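Local coordinates for trypsin-resistant surface T6 protein (Streptococcus pyogenes serotype M6, PDB 4P0D) that forms the backbone subunit of the pilus on this Gram-positive bacterium, probably polymerised and joined to the cell wall by sortase enzymes, at residues 11-16 against 83-88; 17-22 against 98-103; 110-115 against 141-146. The protein carries 1 engineered substitution. One frame throughout, in Å; residues are numbered along the deposited sequence.

Interaction 1. Residues 11-16 against 83-88. With CA (calcium ion), chain E.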
ATOM      1  N   LYS A  11      20.693 -32.083   8.345  1.00 18.07           N
ATOM      2  CA  LYS A  11      19.676 -31.891   7.332  1.00 18.75           C
ATOM      3  C   LYS A  11      18.582 -30.935   7.795  1.00 16.82           C
ATOM      4  O   LYS A  11      18.136 -30.967   8.942  1.00 16.94           O
ATOM      5  CB  LYS A  11      19.092 -33.247   6.955  1.00 21.39           C
ATOM      6  CG  LYS A  11      17.946 -33.203   5.955  1.00 24.24           C
ATOM      7  CD  LYS A  11      17.561 -34.617   5.548  1.00 26.42           C
ATOM      8  CE  LYS A  11      16.377 -34.640   4.599  1.00 28.19           C
ATOM      9  NZ  LYS A  11      16.306 -35.969   3.927  1.00 30.16           N
ATOM     10  N   ILE A  12      18.156 -30.082   6.880  1.00 15.89           N
ATOM     11  CA  ILE A  12      17.063 -29.172   7.125  1.00 14.93           C
ATOM     12  C   ILE A  12      15.972 -29.470   6.091  1.00 14.66           C
ATOM     13  O   ILE A  12      16.257 -29.551   4.896  1.00 14.41           O
ATOM     14  CB  ILE A  12      17.511 -27.707   7.017  1.00 14.59           C
ATOM     15  CG1 ILE A  12      18.615 -27.422   8.045  1.00 14.85           C
ATOM     16  CG2 ILE A  12      16.328 -26.775   7.286  1.00 14.72           C
ATOM     17  CD1 ILE A  12      19.377 -26.131   7.797  1.00 15.00           C
ATOM     18  N   THR A  13      14.746 -29.684   6.554  1.00 13.89           N
ATOM     19  CA  THR A  13      13.594 -29.831   5.650  1.00 14.38           C
ATOM     20  C   THR A  13      12.641 -28.628   5.734  1.00 14.18           C
ATOM     21  O   THR A  13      12.847 -27.708   6.539  1.00 13.45           O
ATOM     22  CB  THR A  13      12.801 -31.108   5.952  1.00 14.34           C
ATOM     23  OG1 THR A  13      12.352 -31.046   7.301  1.00 14.38           O
ATOM     24  CG2 THR A  13      13.661 -32.333   5.754  1.00 14.93           C
ATOM     25  N   ASN A  14      11.611 -28.638   4.890  1.00 14.26           N
ATOM     26  CA  ASN A  14      10.610 -27.570   4.847  1.00 14.91           C
ATOM     27  C   ASN A  14      11.188 -26.215   4.478  1.00 14.21           C
ATOM     28  O   ASN A  14      10.773 -25.178   5.013  1.00 14.37           O
ATOM     29  CB  ASN A  14       9.820 -27.462   6.172  1.00 16.34           C
ATOM     30  CG  ASN A  14       8.492 -26.738   5.997  1.00 18.07           C
ATOM     31  OD1 ASN A  14       7.818 -26.930   4.980  1.00 20.59           O
ATOM     32  ND2 ASN A  14       8.116 -25.894   6.964  1.00 17.88           N
ATOM     33  N   ILE A  15      12.107 -26.210   3.517  1.00 13.88           N
ATOM     34  CA  ILE A  15      12.717 -24.986   3.046  1.00 13.47           C
ATOM     35  C   ILE A  15      11.889 -24.443   1.884  1.00 13.83           C
ATOM     36  O   ILE A  15      11.843 -25.037   0.800  1.00 12.79           O
ATOM     37  CB  ILE A  15      14.176 -25.205   2.606  1.00 13.85           C
ATOM     38  CG1 ILE A  15      14.984 -25.805   3.757  1.00 14.00           C
ATOM     39  CG2 ILE A  15      14.811 -23.886   2.166  1.00 13.54           C
ATOM     40  CD1 ILE A  15      16.468 -25.946   3.487  1.00 14.05           C
ATOM     41  N   GLU A  16      11.220 -23.318   2.127  1.00 13.79           N
ATOM     42  CA  GLU A  16      10.368 -22.685   1.139  1.00 14.49           C
ATOM     43  C   GLU A  16      10.952 -21.344   0.742  1.00 13.61           C
ATOM     44  O   GLU A  16      11.633 -20.687   1.525  1.00 13.76           O
ATOM     45  CB  GLU A  16       8.976 -22.474   1.730  1.00 16.24           C
ATOM     46  CG  GLU A  16       8.156 -23.738   1.940  1.00 17.32           C
ATOM     47  CD  GLU A  16       6.955 -23.487   2.857  1.00 19.46           C
ATOM     48  OE1 GLU A  16       7.125 -23.239   4.078  1.00 20.43           O
ATOM     49  OE2 GLU A  16       5.835 -23.521   2.354  1.00 20.92           O
ATOM     50  N   ASN A  83      14.674 -28.867  -3.736  1.00 14.17           N
ATOM     51  CA  ASN A  83      13.428 -29.577  -3.475  1.00 14.52           C
ATOM     52  C   ASN A  83      13.017 -29.504  -2.001  1.00 14.38           C
ATOM     53  O   ASN A  83      12.498 -30.472  -1.450  1.00 13.72           O
ATOM     54  CB  ASN A  83      13.578 -31.039  -3.940  1.00 16.03           C
ATOM     55  CG  ASN A  83      12.230 -31.755  -4.130  1.00 17.40           C
ATOM     56  OD1 ASN A  83      11.290 -31.209  -4.692  1.00 18.80           O
ATOM     57  ND2 ASN A  83      12.152 -32.994  -3.656  1.00 18.27           N
ATOM     58  N   GLY A  84      13.293 -28.374  -1.348  1.00 13.67           N
ATOM     59  CA  GLY A  84      12.831 -28.160   0.021  1.00 14.00           C
ATOM     60  C   GLY A  84      13.736 -28.669   1.139  1.00 14.05           C
ATOM     61  O   GLY A  84      13.367 -28.597   2.311  1.00 13.91           O
ATOM     62  N   THR A  85      14.917 -29.181   0.798  1.00 14.43           N
ATOM     63  CA  THR A  85      15.818 -29.689   1.807  1.00 15.00           C
ATOM     64  C   THR A  85      17.255 -29.238   1.583  1.00 15.45           C
ATOM     65  O   THR A  85      17.659 -28.883   0.473  1.00 14.39           O
ATOM     66  CB  THR A  85      15.778 -31.233   1.890  1.00 15.34           C
ATOM     67  OG1 THR A  85      16.441 -31.784   0.761  1.00 16.28           O
ATOM     68  CG2 THR A  85      14.353 -31.753   1.936  1.00 15.02           C
ATOM     69  N   ALA A  86      18.022 -29.233   2.661  1.00 17.13           N
ATOM     70  CA  ALA A  86      19.461 -28.954   2.563  1.00 17.58           C
ATOM     71  C   ALA A  86      20.173 -29.985   3.392  1.00 18.36           C
ATOM     72  O   ALA A  86      19.680 -30.345   4.481  1.00 19.08           O
ATOM     73  CB  ALA A  86      19.759 -27.559   3.066  1.00 18.02           C
ATOM     74  N   THR A  87      21.299 -30.484   2.871  1.00 18.02           N
ATOM     75  CA  THR A  87      22.120 -31.462   3.571  1.00 18.78           C
ATOM     76  C   THR A  87      23.587 -31.025   3.622  1.00 17.64           C
ATOM     77  O   THR A  87      24.158 -30.578   2.636  1.00 16.64           O
ATOM     78  CB  THR A  87      21.984 -32.854   2.928  1.00 20.31           C
ATOM     79  OG1 THR A  87      20.651 -33.328   3.149  1.00 23.70           O
ATOM     80  CG2 THR A  87      22.945 -33.862   3.542  1.00 20.92           C
ATOM     81  N   TYR A  88      24.178 -31.182   4.794  1.00 18.48           N
ATOM     82  CA  TYR A  88      25.557 -30.823   5.057  1.00 18.48           C
ATOM     83  C   TYR A  88      26.250 -32.026   5.719  1.00 18.67           C
ATOM     84  O   TYR A  88      25.690 -32.655   6.626  1.00 18.07           O
ATOM     85  CB  TYR A  88      25.595 -29.614   5.967  1.00 18.02           C
ATOM     86  CG  TYR A  88      26.987 -29.276   6.408  1.00 19.18           C
ATOM     87  CD1 TYR A  88      27.887 -28.687   5.518  1.00 20.10           C
ATOM     88  CD2 TYR A  88      27.434 -29.597   7.692  1.00 19.56           C
ATOM     89  CE1 TYR A  88      29.182 -28.400   5.908  1.00 20.75           C
ATOM     90  CE2 TYR A  88      28.730 -29.310   8.088  1.00 20.34           C
ATOM     91  CZ  TYR A  88      29.588 -28.700   7.199  1.00 21.87           C
ATOM     92  OH  TYR A  88      30.892 -28.410   7.563  1.00 24.83           O
TER
HETATM   93 CA    CA E 604      17.902 -31.037  -1.194  1.00 37.40          CA
HETATM   94  O   HOH W   1      16.838 -34.603   0.821  1.00 43.15           O
HETATM   95  O   HOH W   2      17.409 -33.570  -2.502  1.00 17.62           O
HETATM   96  O   HOH W   3      19.995 -31.843  -0.495  1.00 38.24           O
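Lys11 lies across Thr87, its CG 3.9 Å from Thr87 OG1, the two forming a non-hydrogen-bonded pair of antiparallel strands. Its extended chain, with CG anti to the backbone N (chi1 177°), carries NZ out over the face that also bears Thr85, where it donates weakly to a water that bonds Thr85 OG1 too. Ile12 is paired with Ala86 by two backbone hydrogen bonds, Ile12 N to Ala86 O and Ala86 N to Ile12 O, each 2.9 Å. Both side chains face inward, where a branched aliphatic group and a small methyl suit the buried interior of this Ig-like domain. On the face of Lys11, Thr13 touches Thr85 methyl to methyl, CG2 to CG2 at 3.9 Å. That leaves the other branch of Thr85 to a calcium ion, which takes both its OG1 (2.5 Å) and its carbonyl O; Ser82 and waters supply further ligands. Asn14, at positive phi, turns the chain out of the strand, and its ND2 bonds Ala143 O. Ile15 N reaches Gly84 O at 3.0 Å from above the carbonyl plane, while Ile15 CD1 rests 3.7 Å from Ala86 CB. Glycine suits position 84 because at its phi, 87°, a CB would press on Asn83 O.

Interaction 2. Residues 17-22 against 98-103; sequences GGPTVT and ALLTGA
Strands 20-22 and 98-101 run antiparallel at 162°, their axes 4.9 Å apart at the closest, and are tied by two reciprocal pairs of backbone hydrogen bonds, one between Thr20 and Thr101 and one between Thr22 and Leu99. Between these pairs Val21 and Leu100 form a non-hydrogen-bonded pair whose side chains lie side by side on the buried face. With CG1 anti to the backbone N (chi1 -178°), Val21 turns its other branch, CG2, to Leu100 CD2 at 4.0 Å. The same methyl of Leu100 meets Pro19 CG, also 4.0 Å away, so that it touches two residues that stand two apart on the same side of segment 17-22. Pro19 lies before the strand proper, and its CB is held 3.1 Å from Thr101 O, a close approach beside the carbonyl that receives Thr20 N. Further out, Ala103 sets its CB 3.6 Å from Gly17 O; at the positive phi of Gly17 a side chain would press on Glu16 O and crowd that methyl. The opposite face is mixed: Thr20, Thr22 and Thr101 bring hydroxyls, while Leu99 is buried against helix 56-68. A single water joins Thr22 OG1, Thr101 OG1 and Leu99 O, to which it donates at 2.8 Å. An aliphatic face thus backs onto one with hydroxyls beside a buried leucine, where the water gives Leu99 O a second donor besides Thr22 N.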
ATOM      1  N   GLY A  17      10.706 -20.936  -0.490  1.00 12.82           N
ATOM      2  CA  GLY A  17      11.070 -19.608  -0.906  1.00 12.93           C
ATOM      3  C   GLY A  17      12.498 -19.431  -1.320  1.00 12.37           C
ATOM      4  O   GLY A  17      12.895 -18.326  -1.608  1.00 12.81           O
ATOM      5  N   GLY A  18      13.260 -20.524  -1.390  1.00 12.65           N
ATOM      6  CA  GLY A  18      14.639 -20.478  -1.865  1.00 12.59           C
ATOM      7  C   GLY A  18      15.600 -19.548  -1.141  1.00 12.89           C
ATOM      8  O   GLY A  18      16.244 -18.697  -1.770  1.00 12.70           O
ATOM      9  N   PRO A  19      15.742 -19.719   0.180  1.00 12.70           N
ATOM     10  CA  PRO A  19      16.671 -18.872   0.922  1.00 12.81           C
ATOM     11  C   PRO A  19      18.126 -19.333   0.765  1.00 13.67           C
ATOM     12  O   PRO A  19      18.392 -20.393   0.227  1.00 13.78           O
ATOM     13  CB  PRO A  19      16.221 -19.063   2.361  1.00 12.73           C
ATOM     14  CG  PRO A  19      15.764 -20.490   2.387  1.00 12.57           C
ATOM     15  CD  PRO A  19      15.090 -20.710   1.058  1.00 12.78           C
ATOM     16  N   THR A  20      19.045 -18.511   1.244  1.00 14.75           N
ATOM     17  CA  THR A  20      20.428 -18.881   1.450  1.00 15.65           C
ATOM     18  C   THR A  20      20.502 -19.566   2.796  1.00 15.21           C
ATOM     19  O   THR A  20      19.865 -19.133   3.766  1.00 16.50           O
ATOM     20  CB  THR A  20      21.294 -17.609   1.486  1.00 16.32           C
ATOM     21  OG1 THR A  20      21.224 -16.979   0.210  1.00 16.93           O
ATOM     22  CG2 THR A  20      22.712 -17.912   1.820  1.00 16.43           C
ATOM     23  N   VAL A  21      21.261 -20.645   2.865  1.00 15.09           N
ATOM     24  CA  VAL A  21      21.477 -21.344   4.116  1.00 15.03           C
ATOM     25  C   VAL A  21      22.971 -21.246   4.471  1.00 15.36           C
ATOM     26  O   VAL A  21      23.848 -21.630   3.670  1.00 15.36           O
ATOM     27  CB  VAL A  21      21.035 -22.819   4.026  1.00 14.95           C
ATOM     28  CG1 VAL A  21      21.239 -23.509   5.358  1.00 14.74           C
ATOM     29  CG2 VAL A  21      19.577 -22.909   3.590  1.00 15.33           C
ATOM     30  N   THR A  22      23.235 -20.710   5.655  1.00 15.82           N
ATOM     31  CA  THR A  22      24.571 -20.603   6.197  1.00 15.90           C
ATOM     32  C   THR A  22      24.634 -21.331   7.536  1.00 16.36           C
ATOM     33  O   THR A  22      23.793 -21.109   8.407  1.00 16.02           O
ATOM     34  CB  THR A  22      24.968 -19.142   6.408  1.00 16.48           C
ATOM     35  OG1 THR A  22      24.620 -18.360   5.253  1.00 15.81           O
ATOM     36  CG2 THR A  22      26.472 -19.042   6.670  1.00 16.30           C
ATOM     37  N   ALA A  98      22.191 -22.784  12.141  1.00 16.74           N
ATOM     38  CA  ALA A  98      21.865 -22.516  10.751  1.00 15.98           C
ATOM     39  C   ALA A  98      20.943 -21.307  10.675  1.00 15.56           C
ATOM     40  O   ALA A  98      19.970 -21.224  11.426  1.00 16.32           O
ATOM     41  CB  ALA A  98      21.221 -23.742  10.124  1.00 15.87           C
ATOM     42  N   LEU A  99      21.282 -20.362   9.803  1.00 14.90           N
ATOM     43  CA  LEU A  99      20.403 -19.252   9.452  1.00 15.30           C
ATOM     44  C   LEU A  99      19.969 -19.344   7.978  1.00 15.39           C
ATOM     45  O   LEU A  99      20.807 -19.518   7.059  1.00 14.47           O
ATOM     46  CB  LEU A  99      21.065 -17.893   9.709  1.00 14.96           C
ATOM     47  CG  LEU A  99      21.488 -17.618  11.165  1.00 15.58           C
ATOM     48  CD1 LEU A  99      22.192 -16.265  11.256  1.00 15.99           C
ATOM     49  CD2 LEU A  99      20.309 -17.674  12.133  1.00 15.68           C
ATOM     50  N   LEU A 100      18.660 -19.207   7.774  1.00 15.25           N
ATOM     51  CA  LEU A 100      18.063 -19.178   6.439  1.00 16.00           C
ATOM     52  C   LEU A 100      17.606 -17.742   6.154  1.00 16.61           C
ATOM     53  O   LEU A 100      16.741 -17.205   6.877  1.00 18.03           O
ATOM     54  CB  LEU A 100      16.886 -20.157   6.354  1.00 16.86           C
ATOM     55  CG  LEU A 100      17.212 -21.650   6.565  1.00 17.28           C
ATOM     56  CD1 LEU A 100      17.086 -22.057   8.031  1.00 17.93           C
ATOM     57  CD2 LEU A 100      16.283 -22.527   5.738  1.00 17.68           C
ATOM     58  N   THR A 101      18.205 -17.122   5.138  1.00 15.92           N
ATOM     59  CA  THR A 101      18.022 -15.689   4.857  1.00 16.27           C
ATOM     60  C   THR A 101      17.688 -15.484   3.395  1.00 15.88           C
ATOM     61  O   THR A 101      17.856 -16.387   2.584  1.00 14.59           O
ATOM     62  CB  THR A 101      19.309 -14.875   5.122  1.00 16.66           C
ATOM     63  OG1 THR A 101      20.395 -15.460   4.401  1.00 16.56           O
ATOM     64  CG2 THR A 101      19.646 -14.851   6.573  1.00 17.13           C
ATOM     65  N   GLY A 102      17.170 -14.296   3.081  1.00 16.30           N
ATOM     66  CA  GLY A 102      16.927 -13.878   1.709  1.00 15.76           C
ATOM     67  C   GLY A 102      15.946 -14.680   0.861  1.00 15.78           C
ATOM     68  O   GLY A 102      16.058 -14.664  -0.354  1.00 14.85           O
ATOM     69  N   ALA A 103      15.002 -15.386   1.475  1.00 15.92           N
ATOM     70  CA  ALA A 103      13.976 -16.117   0.710  1.00 16.36           C
ATOM     71  C   ALA A 103      13.306 -15.148  -0.249  1.00 17.04           C
ATOM     72  O   ALA A 103      12.937 -14.027   0.140  1.00 16.43           O
ATOM     73  CB  ALA A 103      12.944 -16.752   1.635  1.00 16.19           C
TER
HETATM   74  O   HOH W   4      21.977 -17.236   5.849  1.00 21.86           O

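Interaction 3. Residues 110-115 against 141-146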
ATOM      1  N   ASN A 110      12.962 -18.832  11.632  1.00 17.06           N
ATOM      2  CA  ASN A 110      13.623 -18.947  12.916  1.00 18.26           C
ATOM      3  C   ASN A 110      15.011 -19.564  12.705  1.00 18.14           C
ATOM      4  O   ASN A 110      15.233 -20.270  11.707  1.00 16.87           O
ATOM      5  CB  ASN A 110      12.849 -19.836  13.885  1.00 18.77           C
ATOM      6  CG  ASN A 110      11.463 -19.291  14.248  1.00 19.26           C
ATOM      7  OD1 ASN A 110      11.137 -18.111  14.069  1.00 19.02           O
ATOM      8  ND2 ASN A 110      10.644 -20.174  14.775  1.00 18.97           N
ATOM      9  N   PRO A 111      15.929 -19.321  13.654  1.00 18.46           N
ATOM     10  CA  PRO A 111      17.259 -19.983  13.683  1.00 17.97           C
ATOM     11  C   PRO A 111      17.155 -21.485  13.956  1.00 16.89           C
ATOM     12  O   PRO A 111      16.181 -21.924  14.543  1.00 16.02           O
ATOM     13  CB  PRO A 111      17.971 -19.312  14.849  1.00 18.51           C
ATOM     14  CG  PRO A 111      17.117 -18.184  15.291  1.00 18.97           C
ATOM     15  CD  PRO A 111      15.727 -18.434  14.812  1.00 18.80           C
ATOM     16  N   ILE A 112      18.142 -22.262  13.537  1.00 16.83           N
ATOM     17  CA  ILE A 112      18.151 -23.703  13.789  1.00 17.23           C
ATOM     18  C   ILE A 112      19.464 -24.115  14.438  1.00 17.94           C
ATOM     19  O   ILE A 112      20.534 -23.648  14.047  1.00 17.72           O
ATOM     20  CB  ILE A 112      17.931 -24.533  12.509  1.00 17.32           C
ATOM     21  CG1 ILE A 112      16.647 -24.103  11.796  1.00 17.62           C
ATOM     22  CG2 ILE A 112      17.836 -26.020  12.857  1.00 17.28           C
ATOM     23  CD1 ILE A 112      16.471 -24.728  10.421  1.00 17.35           C
ATOM     24  N   LEU A 113      19.357 -24.949  15.472  1.00 19.17           N
ATOM     25  CA  LEU A 113      20.515 -25.594  16.075  1.00 19.57           C
ATOM     26  C   LEU A 113      20.658 -27.024  15.563  1.00 19.40           C
ATOM     27  O   LEU A 113      19.754 -27.845  15.726  1.00 18.85           O
ATOM     28  CB  LEU A 113      20.388 -25.630  17.593  1.00 21.36           C
ATOM     29  CG  LEU A 113      21.487 -26.402  18.328  1.00 22.81           C
ATOM     30  CD1 LEU A 113      22.772 -25.600  18.386  1.00 23.24           C
ATOM     31  CD2 LEU A 113      20.997 -26.749  19.727  1.00 25.72           C
ATOM     32  N   LEU A 114      21.815 -27.318  14.982  1.00 19.13           N
ATOM     33  CA  LEU A 114      22.113 -28.649  14.495  1.00 19.47           C
ATOM     34  C   LEU A 114      23.412 -29.152  15.109  1.00 18.41           C
ATOM     35  O   LEU A 114      24.369 -28.393  15.286  1.00 19.47           O
ATOM     36  CB  LEU A 114      22.243 -28.661  12.975  1.00 19.30           C
ATOM     37  CG  LEU A 114      20.952 -28.336  12.212  1.00 20.63           C
ATOM     38  CD1 LEU A 114      21.272 -27.992  10.768  1.00 21.44           C
ATOM     39  CD2 LEU A 114      19.939 -29.472  12.260  1.00 20.54           C
ATOM     40  N   ALA A 115      23.452 -30.437  15.399  1.00 17.87           N
ATOM     41  CA  ALA A 115      24.654 -31.032  15.987  1.00 18.80           C
ATOM     42  C   ALA A 115      24.859 -32.444  15.468  1.00 18.94           C
ATOM     43  O   ALA A 115      23.886 -33.173  15.309  1.00 18.74           O
ATOM     44  CB  ALA A 115      24.534 -31.049  17.504  1.00 18.29           C
ATOM     45  N   SER A 141      16.232 -31.351  11.064  1.00 19.16           N
ATOM     46  CA  SER A 141      15.327 -30.373  11.661  1.00 19.00           C
ATOM     47  C   SER A 141      14.382 -29.797  10.617  1.00 17.51           C
ATOM     48  O   SER A 141      14.782 -29.528   9.504  1.00 16.90           O
ATOM     49  CB  SER A 141      16.104 -29.239  12.318  1.00 19.60           C
ATOM     50  OG  SER A 141      17.018 -29.778  13.252  1.00 22.99           O
ATOM     51  N   VAL A 142      13.135 -29.593  11.012  1.00 17.31           N
ATOM     52  CA  VAL A 142      12.129 -28.934  10.170  1.00 16.62           C
ATOM     53  C   VAL A 142      12.235 -27.411  10.323  1.00 15.56           C
ATOM     54  O   VAL A 142      12.073 -26.855  11.422  1.00 14.98           O
ATOM     55  CB  VAL A 142      10.723 -29.426  10.546  1.00 17.17           C
ATOM     56  CG1 VAL A 142       9.651 -28.765   9.682  1.00 17.64           C
ATOM     57  CG2 VAL A 142      10.653 -30.948  10.409  1.00 17.45           C
ATOM     58  N   ALA A 143      12.529 -26.735   9.226  1.00 14.48           N
ATOM     59  CA  ALA A 143      12.642 -25.306   9.249  1.00 14.61           C
ATOM     60  C   ALA A 143      11.273 -24.737   9.559  1.00 15.60           C
ATOM     61  O   ALA A 143      10.241 -25.345   9.213  1.00 14.88           O
ATOM     62  CB  ALA A 143      13.161 -24.776   7.937  1.00 14.35           C
ATOM     63  N   LYS A 144      11.286 -23.581  10.222  1.00 16.23           N
ATOM     64  CA  LYS A 144      10.082 -22.864  10.597  1.00 16.85           C
ATOM     65  C   LYS A 144      10.135 -21.413  10.107  1.00 16.69           C
ATOM     66  O   LYS A 144      11.053 -20.655  10.421  1.00 14.90           O
ATOM     67  CB  LYS A 144       9.866 -22.909  12.108  1.00 19.52           C
ATOM     68  CG  LYS A 144       8.579 -22.209  12.545  1.00 21.94           C
ATOM     69  CD  LYS A 144       8.211 -22.544  13.977  1.00 24.96           C
ATOM     70  CE  LYS A 144       7.285 -21.490  14.567  1.00 27.24           C
ATOM     71  NZ  LYS A 144       6.734 -21.965  15.867  1.00 29.97           N
ATOM     72  N   SER A 145       9.118 -21.031   9.351  1.00 15.99           N
ATOM     73  CA  SER A 145       9.061 -19.718   8.760  1.00 16.14           C
ATOM     74  C   SER A 145       7.625 -19.162   8.797  1.00 15.65           C
ATOM     75  O   SER A 145       6.665 -19.919   8.987  1.00 15.50           O
ATOM     76  CB  SER A 145       9.572 -19.800   7.313  1.00 16.50           C
ATOM     77  OG  SER A 145       8.717 -20.626   6.539  1.00 16.86           O
ATOM     78  N   SER A 146       7.506 -17.849   8.613  1.00 15.02           N
ATOM     79  CA  SER A 146       6.217 -17.180   8.463  1.00 14.73           C
ATOM     80  C   SER A 146       6.242 -16.288   7.223  1.00 14.66           C
ATOM     81  O   SER A 146       7.296 -15.826   6.783  1.00 14.38           O
ATOM     82  CB  SER A 146       5.889 -16.385   9.742  1.00 14.79           C
ATOM     83  OG  SER A 146       6.878 -15.397  10.010  1.00 14.01           O
TER
HETATM   84  O   HOH W   5      13.728 -22.661  11.199  1.00 16.38           O
HETATM   85  O   HOH W   6      16.842 -28.421  15.632  1.00 30.21           O
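With chi1 at -55°, Ile112 holds CG1 beside its backbone N and carries CD1 to Ala143, 4.1 Å from its CB, which leaves CG2 anti to that N and 3.7 Å from Ser141 CB. Leu114 sends CD2 to the same serine from another side, 3.1 Å from Ser141 OG, a close contact of methyl with hydroxyl. Ser141 is suited to this place because its CB packs against the two aliphatic side chains while its OG bonds a water that donates in turn to Leu113 O, so the gap between the backbones is crossed by solvent at this point. Small Ala143 lets the chain pass beside the isoleucine. At the other end the segments come together directly: Asn110 N donates to Lys144 O at 2.9 Å, nearly in line with the C=O bond. A second water lies close by, accepting from Lys144 N and donating to Asn110 O, and so stands in for the return bond of an antiparallel pair. The Asn110 amide lies across the extended lysine chain, ND2 3.5 Å from Lys144 CD, a packing contact along the aliphatic part that leaves the ammonium end leading away. The chains run nearly antiparallel, 174° apart, yet Ile112 and Ala143 have their CA atoms 7.3 Å apart. Strand 139-155 bonds through Ser141 and Ala143 to strand 7-13, which it follows in parallel, and reaches 108-116 only at Lys144. Such a change of partner, from 7-13 to 108-116, is consistent with a strand passing between the two sheets of an Ig-like beta-sandwich.

In the fold
All three contacts lie in the N-terminal Ig-like domain, each partly buried, with an aliphatic inner side and a more polar outer one. Interaction 2 is a regular antiparallel ladder; interaction 1 begins as one and ends in a turn, and interaction 3 has one direct backbone bond and relies on waters and side-chain packing. Neighbouring strands 7-13 and 139-155 join interactions 1 and 3, as 94-101 and 108-116 join 2 and 3. Ile12 meets Ala98, Val21 and Ile112, while Leu100 touches both Ile15 and Ile112, so the inner sides merge. Outside they differ: calcium and a lysine chain at interaction 1, water-linked threonines at interaction 2, an asparagine-lysine crossing at interaction 3.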